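PDB 2I5I: carbohydrate deacetylase from Enterococcus faecalis, which probably removes acetyl groups from acetylated carbohydrates during oligosaccharide breakdown, probably using magnesium. Local coordinates for residues K6-D12 / E207-C213; G31-S35 / L254-Y258; T34-A38 / D125-S129; L198-V202 / A247-I253. One frame throughout, in Å; residues are numbered along the deposited sequence.

In the fold
Contacts 1, 2 and 3 all reach one parallel sheet, consistent with the distorted, barrel-like (beta/alpha) fold of related carbohydrate deacetylases. Contact 1 pairs strands 6-11 and 208-213. The centres of contacts 1 and 2 are about 7 Å apart, those of contacts 1 and 3 about 10 Å. Contacts 2 and 3 share Thr34, Ser35 and a water. Contact 4 joins helices 191-203 and 242-250, about 13 Å from contacts 1 and 2 between centres. Along the chain, contact 3 is nested inside contact 1 and contact 4 inside contact 2, while contacts 1 and 2 interlock. Distant parts of the chain thus meet in one sheet. Contact 3 and the Asp12 end of contact 1 lie near the predicted magnesium site.

Contact 1. Residues K6-D12 / E207-C213; sequences KLIINAD and EVFEINC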
loop_
_atom_site.group_PDB
_atom_site.type_symbol
_atom_site.label_atom_id
_atom_site.label_comp_id
_atom_site.label_asym_id
_atom_site.label_seq_id
_atom_site.Cartn_x
_atom_site.Cartn_y
_atom_site.Cartn_z
ATOM N N LYS A 6 8.775 -23.341 22.365
ATOM C CA LYS A 6 8.152 -22.564 21.284
ATOM C C LYS A 6 6.644 -22.744 21.341
ATOM O O LYS A 6 6.125 -23.863 21.288
ATOM C CB LYS A 6 8.719 -22.985 19.938
ATOM C CG LYS A 6 10.225 -22.731 19.839
ATOM C CD LYS A 6 10.709 -23.312 18.516
ATOM C CE LYS A 6 11.617 -24.501 18.807
ATOM N NZ LYS A 6 13.015 -24.012 18.948
ATOM N N LEU A 7 5.956 -21.616 21.465
ATOM C CA LEU A 7 4.525 -21.591 21.661
ATOM C C LEU A 7 3.821 -20.900 20.478
ATOM O O LEU A 7 4.041 -19.731 20.232
ATOM C CB LEU A 7 4.137 -20.857 22.942
ATOM C CG LEU A 7 2.639 -20.731 23.194
ATOM C CD1 LEU A 7 1.972 -22.099 23.289
ATOM C CD2 LEU A 7 2.328 -19.956 24.475
ATOM N N ILE A 8 3.033 -21.687 19.779
ATOM C CA ILE A 8 2.168 -21.268 18.701
ATOM C C ILE A 8 0.794 -21.045 19.328
ATOM O O ILE A 8 0.216 -21.940 19.948
ATOM C CB ILE A 8 2.126 -22.334 17.603
ATOM C CG1 ILE A 8 3.481 -22.662 16.989
ATOM C CG2 ILE A 8 1.110 -21.937 16.543
ATOM C CD1 ILE A 8 3.443 -23.885 16.101
ATOM N N ILE A 9 0.271 -19.847 19.213
ATOM C CA ILE A 9 -1.055 -19.414 19.629
ATOM C C ILE A 9 -1.812 -19.130 18.342
ATOM O O ILE A 9 -1.556 -18.186 17.610
ATOM C CB ILE A 9 -1.014 -18.197 20.568
ATOM C CG1 ILE A 9 -0.106 -18.466 21.753
ATOM C CG2 ILE A 9 -2.402 -17.786 21.027
ATOM C CD1 ILE A 9 0.016 -17.371 22.775
ATOM N N ASN A 10 -2.721 -20.065 18.056
ATOM C CA ASN A 10 -3.361 -20.082 16.745
ATOM C C ASN A 10 -4.846 -19.824 16.926
ATOM O O ASN A 10 -5.540 -20.536 17.649
ATOM C CB ASN A 10 -3.161 -21.414 16.001
ATOM C CG ASN A 10 -3.771 -21.384 14.610
ATOM O OD1 ASN A 10 -3.092 -21.149 13.601
ATOM N ND2 ASN A 10 -5.061 -21.638 14.569
ATOM N N ALA A 11 -5.306 -18.799 16.216
ATOM C CA ALA A 11 -6.725 -18.468 16.203
ATOM C C ALA A 11 -7.434 -19.267 15.127
ATOM O O ALA A 11 -7.122 -19.135 13.942
ATOM C CB ALA A 11 -6.919 -16.973 15.950
ATOM N N ASP A 12 -8.392 -20.103 15.500
ATOM C CA ASP A 12 -9.165 -20.820 14.501
ATOM C C ASP A 12 -10.247 -19.929 13.877
ATOM O O ASP A 12 -10.715 -18.969 14.505
ATOM C CB ASP A 12 -9.781 -22.067 15.149
ATOM C CG ASP A 12 -8.741 -23.067 15.617
ATOM O OD1 ASP A 12 -7.526 -22.791 15.520
ATOM O OD2 ASP A 12 -9.148 -24.153 16.095
ATOM N N GLU A 207 9.141 -29.461 22.756
ATOM C CA GLU A 207 9.868 -28.318 22.209
ATOM C C GLU A 207 8.864 -27.296 21.657
ATOM O O GLU A 207 9.026 -26.103 21.938
ATOM C CB GLU A 207 10.864 -28.740 21.138
ATOM C CG GLU A 207 11.826 -27.654 20.664
ATOM C CD GLU A 207 12.372 -27.919 19.272
ATOM O OE1 GLU A 207 12.298 -29.089 18.825
ATOM O OE2 GLU A 207 12.873 -26.982 18.603
ATOM N N VAL A 208 7.877 -27.772 20.911
ATOM C CA VAL A 208 6.854 -26.958 20.279
ATOM C C VAL A 208 5.451 -27.294 20.787
ATOM O O VAL A 208 5.018 -28.445 20.778
ATOM C CB VAL A 208 6.851 -27.102 18.751
ATOM C CG1 VAL A 208 5.846 -26.141 18.127
ATOM C CG2 VAL A 208 8.243 -26.855 18.179
ATOM N N PHE A 209 4.744 -26.248 21.202
ATOM C CA PHE A 209 3.430 -26.318 21.783
ATOM C C PHE A 209 2.442 -25.428 21.017
ATOM O O PHE A 209 2.861 -24.380 20.518
ATOM C CB PHE A 209 3.432 -25.885 23.246
ATOM C CG PHE A 209 4.444 -26.623 24.105
ATOM C CD1 PHE A 209 5.791 -26.341 24.005
ATOM C CD2 PHE A 209 4.012 -27.589 24.989
ATOM C CE1 PHE A 209 6.714 -27.022 24.776
ATOM C CE2 PHE A 209 4.925 -28.279 25.767
ATOM C CZ PHE A 209 6.268 -27.993 25.654
ATOM N N GLU A 210 1.193 -25.865 20.951
ATOM C CA GLU A 210 0.143 -25.071 20.316
ATOM C C GLU A 210 -1.002 -24.875 21.300
ATOM O O GLU A 210 -1.575 -25.821 21.845
ATOM C CB GLU A 210 -0.388 -25.688 19.020
ATOM C CG GLU A 210 -1.456 -24.806 18.384
ATOM C CD GLU A 210 -2.000 -25.288 17.066
ATOM O OE1 GLU A 210 -1.575 -26.363 16.590
ATOM O OE2 GLU A 210 -2.872 -24.603 16.477
ATOM N N ILE A 211 -1.330 -23.601 21.527
ATOM C CA ILE A 211 -2.599 -23.304 22.183
ATOM C C ILE A 211 -3.568 -22.765 21.141
ATOM O O ILE A 211 -3.253 -21.779 20.468
ATOM C CB ILE A 211 -2.422 -22.249 23.286
ATOM C CG1 ILE A 211 -1.688 -22.722 24.535
ATOM C CG2 ILE A 211 -3.788 -21.667 23.634
ATOM C CD1 ILE A 211 -1.046 -21.589 25.325
ATOM N N ASN A 212 -4.740 -23.373 20.946
ATOM C CA ASN A 212 -5.644 -22.802 19.938
ATOM C C ASN A 212 -6.656 -21.909 20.668
ATOM O O ASN A 212 -6.817 -21.920 21.900
ATOM C CB ASN A 212 -6.318 -23.850 19.076
ATOM C CG ASN A 212 -7.440 -24.617 19.730
ATOM O OD1 ASN A 212 -7.333 -24.941 20.914
ATOM N ND2 ASN A 212 -8.485 -24.923 18.980
ATOM N N CYS A 213 -7.328 -21.085 19.857
ATOM C CA CYS A 213 -8.283 -20.150 20.450
ATOM C C CYS A 213 -9.252 -19.641 19.383
ATOM O O CYS A 213 -9.012 -19.881 18.209
ATOM C CB CYS A 213 -7.561 -18.979 21.112
ATOM S SG CYS A 213 -6.399 -18.086 20.052
#
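Leu7 and Ile211 form the apolar centre. CD1 of Leu7 lies 3.7 Å from CD1 of Ile211, and CD2 of Leu7 touches the same methyl. The Leu7 branch gets there because CG is anti to the backbone N (chi1 177°). Further along this face, Ile9 CG2 packs on Cys213 SG at 4.1 Å. The other face of the sheet carries Lys6, Ile8 and Asn10 next to Val208, Glu210 and Asn212. There Ile8 CD1 meets Val208 CG1 at 3.9 Å.

Between the faces runs a parallel ladder from Lys6 N to Asp12 N. It alternates between the strands: Ile8 N donates to Phe209 O at 2.8 Å, and Ile211 N to Ile8 O. Lys6 O also lies at the edge of the Phe209 ring, in its plane.

Polar groups gather along the Asn10 face and at both ends. Asn212 ND2 donates to Asp12 OD2 at 3.1 Å. The carboxylate is met from above its plane, 49° out, whereas the bond stays in the amide plane. Asp12 OD1 and Glu210 OE2 both form salt bridges with Arg156, and Glu210 OE1 bonds Tyr258 OH. Asn10 OD1 turns to Ser35 OG. At the other end Lys6 NZ approaches Glu207 OE2, but that oxygen is uncertainly placed. Lys6 NZ also pairs with Asp111 of the second subunit.

This parallel pair is part of the central sheet, and its Asp12 end lies near the predicted magnesium site. Strand 6-11 also pairs with strands 35-38 and 254-256, and strand 208-213 with strand 179-181. Helix 191-203 packs on Leu7, Phe209 and Ile211.

Contact 2. Residues G31-S35 / L254-Y258; sequences GVVTS and LLANY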
loop_
_atom_site.group_PDB
_atom_site.type_symbol
_atom_site.label_atom_id
_atom_site.label_comp_id
_atom_site.label_asym_id
_atom_site.label_seq_id
_atom_site.Cartn_x
_atom_site.Cartn_y
_atom_site.Cartn_z
ATOM N N GLY A 31 -1.998 -8.289 20.583
ATOM C CA GLY A 31 -2.035 -9.368 21.555
ATOM C C GLY A 31 -1.045 -10.476 21.211
ATOM O O GLY A 31 -0.091 -10.246 20.480
ATOM N N VAL A 32 -1.280 -11.689 21.717
ATOM C CA VAL A 32 -0.243 -12.718 21.548
ATOM C C VAL A 32 -0.562 -13.782 20.511
ATOM O O VAL A 32 0.198 -14.757 20.375
ATOM C CB VAL A 32 0.056 -13.366 22.924
ATOM C CG1 VAL A 32 0.691 -12.336 23.856
ATOM C CG2 VAL A 32 -1.194 -13.960 23.534
ATOM N N VAL A 33 -1.623 -13.654 19.728
ATOM C CA VAL A 33 -1.932 -14.581 18.640
ATOM C C VAL A 33 -0.847 -14.479 17.571
ATOM O O VAL A 33 -0.544 -13.400 17.048
ATOM C CB VAL A 33 -3.314 -14.335 18.012
ATOM C CG1 VAL A 33 -3.503 -15.179 16.759
ATOM C CG2 VAL A 33 -4.408 -14.599 19.040
ATOM N N THR A 34 -0.217 -15.607 17.233
ATOM C CA THR A 34 0.880 -15.563 16.267
ATOM C C THR A 34 0.549 -16.198 14.935
ATOM O O THR A 34 1.299 -16.071 13.947
ATOM C CB THR A 34 2.127 -16.304 16.831
ATOM O OG1 THR A 34 1.795 -17.698 16.770
ATOM C CG2 THR A 34 2.407 -15.972 18.277
ATOM N N SER A 35 -0.579 -16.878 14.874
ATOM C CA SER A 35 -1.029 -17.656 13.739
ATOM C C SER A 35 -2.543 -17.744 13.685
ATOM O O SER A 35 -3.197 -17.547 14.722
ATOM C CB SER A 35 -0.414 -19.052 13.896
ATOM O OG SER A 35 -0.823 -19.922 12.862
ATOM N N LEU A 254 9.038 -18.513 23.893
ATOM C CA LEU A 254 9.196 -17.947 22.564
ATOM C C LEU A 254 7.886 -18.035 21.794
ATOM O O LEU A 254 7.369 -19.144 21.620
ATOM C CB LEU A 254 10.258 -18.648 21.716
ATOM C CG LEU A 254 11.723 -18.521 22.132
ATOM C CD1 LEU A 254 12.622 -19.301 21.186
ATOM C CD2 LEU A 254 12.104 -17.050 22.220
ATOM N N LEU A 255 7.347 -16.898 21.335
ATOM C CA LEU A 255 6.102 -17.021 20.565
ATOM C C LEU A 255 6.396 -17.284 19.101
ATOM O O LEU A 255 6.993 -16.469 18.410
ATOM C CB LEU A 255 5.236 -15.763 20.711
ATOM C CG LEU A 255 4.452 -15.638 22.017
ATOM C CD1 LEU A 255 3.779 -14.265 22.117
ATOM C CD2 LEU A 255 3.404 -16.742 22.144
ATOM N N ALA A 256 5.932 -18.437 18.620
ATOM C CA ALA A 256 6.257 -18.907 17.291
ATOM C C ALA A 256 5.055 -19.206 16.423
ATOM O O ALA A 256 3.896 -19.085 16.812
ATOM C CB ALA A 256 7.095 -20.184 17.465
ATOM N N ASN A 257 5.343 -19.653 15.203
ATOM C CA ASN A 257 4.305 -20.027 14.247
ATOM C C ASN A 257 4.727 -21.331 13.575
ATOM O O ASN A 257 5.783 -21.843 13.974
ATOM C CB ASN A 257 4.036 -18.919 13.230
ATOM C CG ASN A 257 5.281 -18.466 12.501
ATOM O OD1 ASN A 257 6.084 -19.285 12.038
ATOM N ND2 ASN A 257 5.421 -17.147 12.413
ATOM N N TYR A 258 3.935 -21.860 12.658
ATOM C CA TYR A 258 4.282 -23.153 12.047
ATOM C C TYR A 258 5.445 -23.071 11.080
ATOM O O TYR A 258 5.848 -24.101 10.517
ATOM C CB TYR A 258 3.065 -23.785 11.356
ATOM C CG TYR A 258 2.183 -24.645 12.234
ATOM C CD1 TYR A 258 1.255 -24.126 13.113
ATOM C CD2 TYR A 258 2.263 -26.038 12.185
ATOM C CE1 TYR A 258 0.439 -24.898 13.925
ATOM C CE2 TYR A 258 1.456 -26.820 12.979
ATOM C CZ TYR A 258 0.542 -26.282 13.851
ATOM O OH TYR A 258 -0.247 -27.094 14.619
HETATM O O HOH W 1 3.787 -15.187 13.902
HETATM O O HOH W 2 1.515 -20.509 11.848
#
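Thr34 and Val32 make the apolar part of this contact, both against Leu255. CG2 of Thr34 lies 3.7 Å from CB of Leu255. The Leu255 CD1 methyl reaches Val32 CB at 3.9 Å. The side chains cross obliquely in both pairs.

One direct hydrogen bond joins the segments. Thr34 OG1 donates to Ala256 O at the short distance of 2.5 Å, tilted 32° from the carbonyl plane. The hydroxyl sits between the backbone N and the carbonyl carbon of its own residue (chi1 73°), which puts CG2 beside the backbone N, against Leu255.

Two waters add bridges. One donates to Thr34 O at 2.6 Å and accepts from Asn257 ND2 at 3.0 Å. The amide is steadied at its other end, since Asn257 OD1 bonds Glu259 N. The second water donates to Ser35 OG at 2.6 Å and accepts from Tyr258 N at 2.9 Å.

The arrangement belongs to a parallel sheet in which two strands share one edge of strand 6-11. Leu7 pairs with strand 254-256, whereas Ile9 and Ala11 pair with Thr34 and Ser35. The contact lies where one strand gives way to the other along this edge, away from the predicted magnesium site.

Contact 3. Residues T34-A38 / D125-S129; sequences TSTTA and DHIDS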
loop_
_atom_site.group_PDB
_atom_site.type_symbol
_atom_site.label_atom_id
_atom_site.label_comp_id
_atom_site.label_asym_id
_atom_site.label_seq_id
_atom_site.Cartn_x
_atom_site.Cartn_y
_atom_site.Cartn_z
ATOM N N THR A 34 -0.217 -15.607 17.233
ATOM C CA THR A 34 0.880 -15.563 16.267
ATOM C C THR A 34 0.549 -16.198 14.935
ATOM O O THR A 34 1.299 -16.071 13.947
ATOM C CB THR A 34 2.127 -16.304 16.831
ATOM O OG1 THR A 34 1.795 -17.698 16.770
ATOM C CG2 THR A 34 2.407 -15.972 18.277
ATOM N N SER A 35 -0.579 -16.878 14.874
ATOM C CA SER A 35 -1.029 -17.656 13.739
ATOM C C SER A 35 -2.543 -17.744 13.685
ATOM O O SER A 35 -3.197 -17.547 14.722
ATOM C CB SER A 35 -0.414 -19.052 13.896
ATOM O OG SER A 35 -0.823 -19.922 12.862
ATOM N N THR A 36 -3.073 -18.056 12.521
ATOM C CA THR A 36 -4.484 -18.371 12.352
ATOM C C THR A 36 -4.640 -19.429 11.275
ATOM O O THR A 36 -3.743 -19.635 10.444
ATOM C CB THR A 36 -5.286 -17.104 12.018
ATOM O OG1 THR A 36 -6.708 -17.301 12.090
ATOM C CG2 THR A 36 -4.950 -16.673 10.590
ATOM N N THR A 37 -5.799 -20.073 11.283
ATOM C CA THR A 37 -6.125 -20.998 10.185
ATOM C C THR A 37 -7.480 -20.605 9.595
ATOM O O THR A 37 -8.379 -20.348 10.404
ATOM C CB THR A 37 -6.137 -22.465 10.621
ATOM O OG1 THR A 37 -6.875 -22.637 11.828
ATOM C CG2 THR A 37 -4.688 -22.893 10.862
ATOM N N ALA A 38 -7.514 -20.552 8.282
ATOM C CA ALA A 38 -8.586 -19.968 7.496
ATOM C C ALA A 38 -9.454 -20.962 6.749
ATOM O O ALA A 38 -8.944 -21.961 6.235
ATOM C CB ALA A 38 -7.935 -19.017 6.479
ATOM N N ASP A 125 0.718 -22.257 5.627
ATOM C CA ASP A 125 1.962 -22.723 6.251
ATOM C C ASP A 125 1.718 -24.006 7.043
ATOM O O ASP A 125 2.656 -24.637 7.570
ATOM C CB ASP A 125 2.546 -21.592 7.096
ATOM C CG ASP A 125 1.842 -21.298 8.397
ATOM O OD1 ASP A 125 0.710 -21.795 8.553
ATOM O OD2 ASP A 125 2.423 -20.580 9.252
ATOM N N HIS A 126 0.456 -24.415 7.173
ATOM C CA HIS A 126 0.099 -25.628 7.898
ATOM C C HIS A 126 -1.377 -25.953 7.719
ATOM O O HIS A 126 -2.134 -25.216 7.085
ATOM C CB HIS A 126 0.455 -25.507 9.372
ATOM C CG HIS A 126 -0.473 -24.799 10.289
ATOM N ND1 HIS A 126 -0.530 -23.425 10.360
ATOM C CD2 HIS A 126 -1.374 -25.249 11.198
ATOM C CE1 HIS A 126 -1.424 -23.080 11.277
ATOM N NE2 HIS A 126 -1.973 -24.162 11.807
ATOM N N ILE A 127 -1.757 -27.091 8.279
ATOM C CA ILE A 127 -3.089 -27.646 8.179
ATOM C C ILE A 127 -3.644 -27.971 9.553
ATOM O O ILE A 127 -2.963 -28.489 10.437
ATOM C CB ILE A 127 -3.110 -28.958 7.339
ATOM C CG1 ILE A 127 -2.661 -28.774 5.898
ATOM C CG2 ILE A 127 -4.476 -29.615 7.397
ATOM C CD1 ILE A 127 -2.433 -30.069 5.153
ATOM N N ASP A 128 -4.921 -27.689 9.749
ATOM C CA ASP A 128 -5.656 -28.100 10.937
ATOM C C ASP A 128 -7.100 -28.299 10.501
ATOM O O ASP A 128 -7.342 -28.234 9.290
ATOM C CB ASP A 128 -5.483 -27.117 12.071
ATOM C CG ASP A 128 -6.238 -25.805 11.916
ATOM O OD1 ASP A 128 -6.840 -25.558 10.859
ATOM O OD2 ASP A 128 -6.199 -25.019 12.891
ATOM N N SER A 129 -8.046 -28.490 11.423
ATOM C CA SER A 129 -9.412 -28.686 10.975
ATOM C C SER A 129 -10.438 -28.147 11.969
ATOM O O SER A 129 -10.249 -28.214 13.198
ATOM C CB SER A 129 -9.722 -30.200 10.809
ATOM O OG SER A 129 -9.798 -30.567 12.188
HETATM O O HOH W 2 1.515 -20.509 11.848
#
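Thr37 and Asp128 meet beside the predicted magnesium site, where His130 is a likely ligand. Thr37 OG1 donates to Asp128 OD2 at 2.7 Å. The hydroxyl comes in on the syn side of the carboxylate, 18° out of its plane. The other oxygen, Asp128 OD1, bonds His64 ND1. His64, Asp13 and His130 are placed as a metal site might be, and Asp128 would then be second-shell.

With OG1 turned to the carboxylate, the methyl of Thr37 meets the ring of His126. CG2 lies 3.1 Å from His126 NE2, a close approach, and the two side chains cross at about a right angle. Ser35 OG, which bonds Asn10 OD1, is 3.6 Å from CE1 of the same ring. His126 is held by its neighbour: ND1 donates to Asp125 OD1 at 2.7 Å, nearly straight at 167° and in the ring plane. The other carboxylate oxygen, Asp125 OD2, takes a hydrogen bond of 2.8 Å from the water on Ser35 OG.

Strands 35-38 and 127-129 are not adjacent in the sheet. Strand 60-65 lies between them and pairs with both. Asn10 of strand 6-11 touches His126 and Asp128, and the ring of Tyr258 stacks on His126.

Contact 4. Residues L198-V202 / A247-I253; sequences LDMVV and AIEERGI
Arg251 presents the edge of its guanidinium to Asp199. NE and NH2 both donate to Asp199 OD1, each at 2.6 Å, as a side-on salt bridge to a single oxygen. They reach it from the same face of the carboxylate, and the two flat groups are turned 25° apart. CB of Leu198 approaches the guanidinium obliquely. NH1 bonds Ala247 O at 3.3 Å from above the carbonyl plane. These bonds on three nitrogens should fix the rotation of the group.

The chain of Arg251 is extended from CG to NE and lies over the other helix. Its CD meets Leu198 CB at 3.7 Å, and its CB meets Val202 CG2 at 3.5 Å. Deeper in, the two methyls of Leu198 sit about equally far from Ile248 CG1. CD1 also touches Ala247 CB at 3.6 Å. Ile253 CD1 closes the apolar patch, 3.9 Å from Val202 CG2.

Helix 242-250 ends in a Schellman motif. Gly252 has a positive phi of 68°, and Ile253 N and Gly252 N bond back to Ile248 O and Glu249 O. This turn brings Ile253 round to the apolar patch.

Helices 191-203 and 242-250 thus pack together against the sheet, where Leu198 and Ile253 both rest on Leu7 of strand 6-11. Strand 254-256 follows directly, and Lys5 NZ bonds Val201 O and Val202 O.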
loop_
_atom_site.group_PDB
_atom_site.type_symbol
_atom_site.label_atom_id
_atom_site.label_comp_id
_atom_site.label_asym_id
_atom_site.label_seq_id
_atom_site.Cartn_x
_atom_site.Cartn_y
_atom_site.Cartn_z
ATOM N N LEU A 198 0.428 -21.992 30.379
ATOM C CA LEU A 198 1.821 -21.575 30.176
ATOM C C LEU A 198 2.725 -22.374 31.109
ATOM O O LEU A 198 3.799 -22.850 30.754
ATOM C CB LEU A 198 1.973 -20.068 30.384
ATOM C CG LEU A 198 1.272 -19.153 29.378
ATOM C CD1 LEU A 198 1.431 -17.691 29.782
ATOM C CD2 LEU A 198 1.811 -19.396 27.977
ATOM N N ASP A 199 2.287 -22.538 32.350
ATOM C CA ASP A 199 3.103 -23.321 33.274
ATOM C C ASP A 199 3.268 -24.744 32.750
ATOM O O ASP A 199 4.338 -25.345 32.857
ATOM C CB ASP A 199 2.456 -23.324 34.654
ATOM C CG ASP A 199 2.467 -21.969 35.328
ATOM O OD1 ASP A 199 3.412 -21.197 35.065
ATOM O OD2 ASP A 199 1.529 -21.713 36.111
HETATM N N MSE A 200 2.191 -25.274 32.178
HETATM C CA MSE A 200 2.243 -26.611 31.580
HETATM C C MSE A 200 3.370 -26.603 30.550
HETATM O O MSE A 200 4.204 -27.507 30.511
HETATM C CB MSE A 200 0.925 -27.050 30.963
HETATM C CG MSE A 200 -0.139 -27.561 31.929
HETATM SE SE MSE A 200 -1.706 -27.924 31.092
HETATM C CE MSE A 200 -2.498 -28.981 32.305
ATOM N N VAL A 201 3.429 -25.558 29.721
ATOM C CA VAL A 201 4.491 -25.583 28.706
ATOM C C VAL A 201 5.862 -25.573 29.354
ATOM O O VAL A 201 6.809 -26.233 28.941
ATOM C CB VAL A 201 4.382 -24.400 27.728
ATOM C CG1 VAL A 201 5.633 -24.300 26.867
ATOM C CG2 VAL A 201 3.138 -24.574 26.867
ATOM N N VAL A 202 5.987 -24.784 30.409
ATOM C CA VAL A 202 7.303 -24.627 31.014
ATOM C C VAL A 202 7.733 -25.921 31.693
ATOM O O VAL A 202 8.917 -26.216 31.836
ATOM C CB VAL A 202 7.304 -23.481 32.030
ATOM C CG1 VAL A 202 8.456 -23.630 33.008
ATOM C CG2 VAL A 202 7.388 -22.138 31.319
ATOM N N ALA A 247 3.246 -12.713 31.226
ATOM C CA ALA A 247 3.388 -14.100 31.676
ATOM C C ALA A 247 4.288 -14.898 30.745
ATOM O O ALA A 247 5.158 -15.670 31.170
ATOM C CB ALA A 247 2.047 -14.796 31.783
ATOM N N ILE A 248 4.074 -14.717 29.441
ATOM C CA ILE A 248 4.910 -15.459 28.480
ATOM C C ILE A 248 6.353 -15.015 28.638
ATOM O O ILE A 248 7.298 -15.809 28.657
ATOM C CB ILE A 248 4.340 -15.250 27.068
ATOM C CG1 ILE A 248 3.099 -16.131 26.841
ATOM C CG2 ILE A 248 5.370 -15.440 25.970
ATOM C CD1 ILE A 248 2.031 -15.513 25.968
ATOM N N GLU A 249 6.508 -13.700 28.811
ATOM C CA GLU A 249 7.795 -13.085 29.093
ATOM C C GLU A 249 8.481 -13.714 30.309
ATOM O O GLU A 249 9.609 -14.199 30.203
ATOM C CB GLU A 249 7.639 -11.573 29.313
ATOM C CG GLU A 249 7.122 -10.793 28.127
ATOM C CD GLU A 249 7.602 -9.363 28.012
ATOM O OE1 GLU A 249 8.574 -8.969 28.692
ATOM O OE2 GLU A 249 6.992 -8.612 27.210
ATOM N N GLU A 250 7.813 -13.712 31.451
ATOM C CA GLU A 250 8.337 -14.199 32.719
ATOM C C GLU A 250 8.779 -15.657 32.632
ATOM O O GLU A 250 9.585 -16.132 33.434
ATOM C CB GLU A 250 7.284 -14.044 33.820
ATOM C CG GLU A 250 7.165 -15.162 34.834
ATOM N N ARG A 251 8.211 -16.374 31.666
ATOM C CA ARG A 251 8.509 -17.803 31.589
ATOM C C ARG A 251 9.509 -18.093 30.481
ATOM O O ARG A 251 9.784 -19.264 30.232
ATOM C CB ARG A 251 7.239 -18.614 31.361
ATOM C CG ARG A 251 6.391 -18.779 32.612
ATOM C CD ARG A 251 5.021 -19.302 32.273
ATOM N NE ARG A 251 4.095 -19.402 33.381
ATOM C CZ ARG A 251 3.571 -18.400 34.074
ATOM N NH1 ARG A 251 3.876 -17.143 33.794
ATOM N NH2 ARG A 251 2.729 -18.652 35.066
ATOM N N GLY A 252 10.029 -17.052 29.840
ATOM C CA GLY A 252 11.008 -17.208 28.784
ATOM C C GLY A 252 10.445 -17.854 27.536
ATOM O O GLY A 252 11.222 -18.271 26.661
ATOM N N ILE A 253 9.125 -17.946 27.395
ATOM C CA ILE A 253 8.560 -18.658 26.248
ATOM C C ILE A 253 8.659 -17.832 24.967
ATOM O O ILE A 253 8.404 -16.630 24.982
ATOM C CB ILE A 253 7.099 -19.071 26.527
ATOM C CG1 ILE A 253 7.024 -20.011 27.730
ATOM C CG2 ILE A 253 6.416 -19.654 25.304
ATOM C CD1 ILE A 253 5.678 -20.270 28.328
#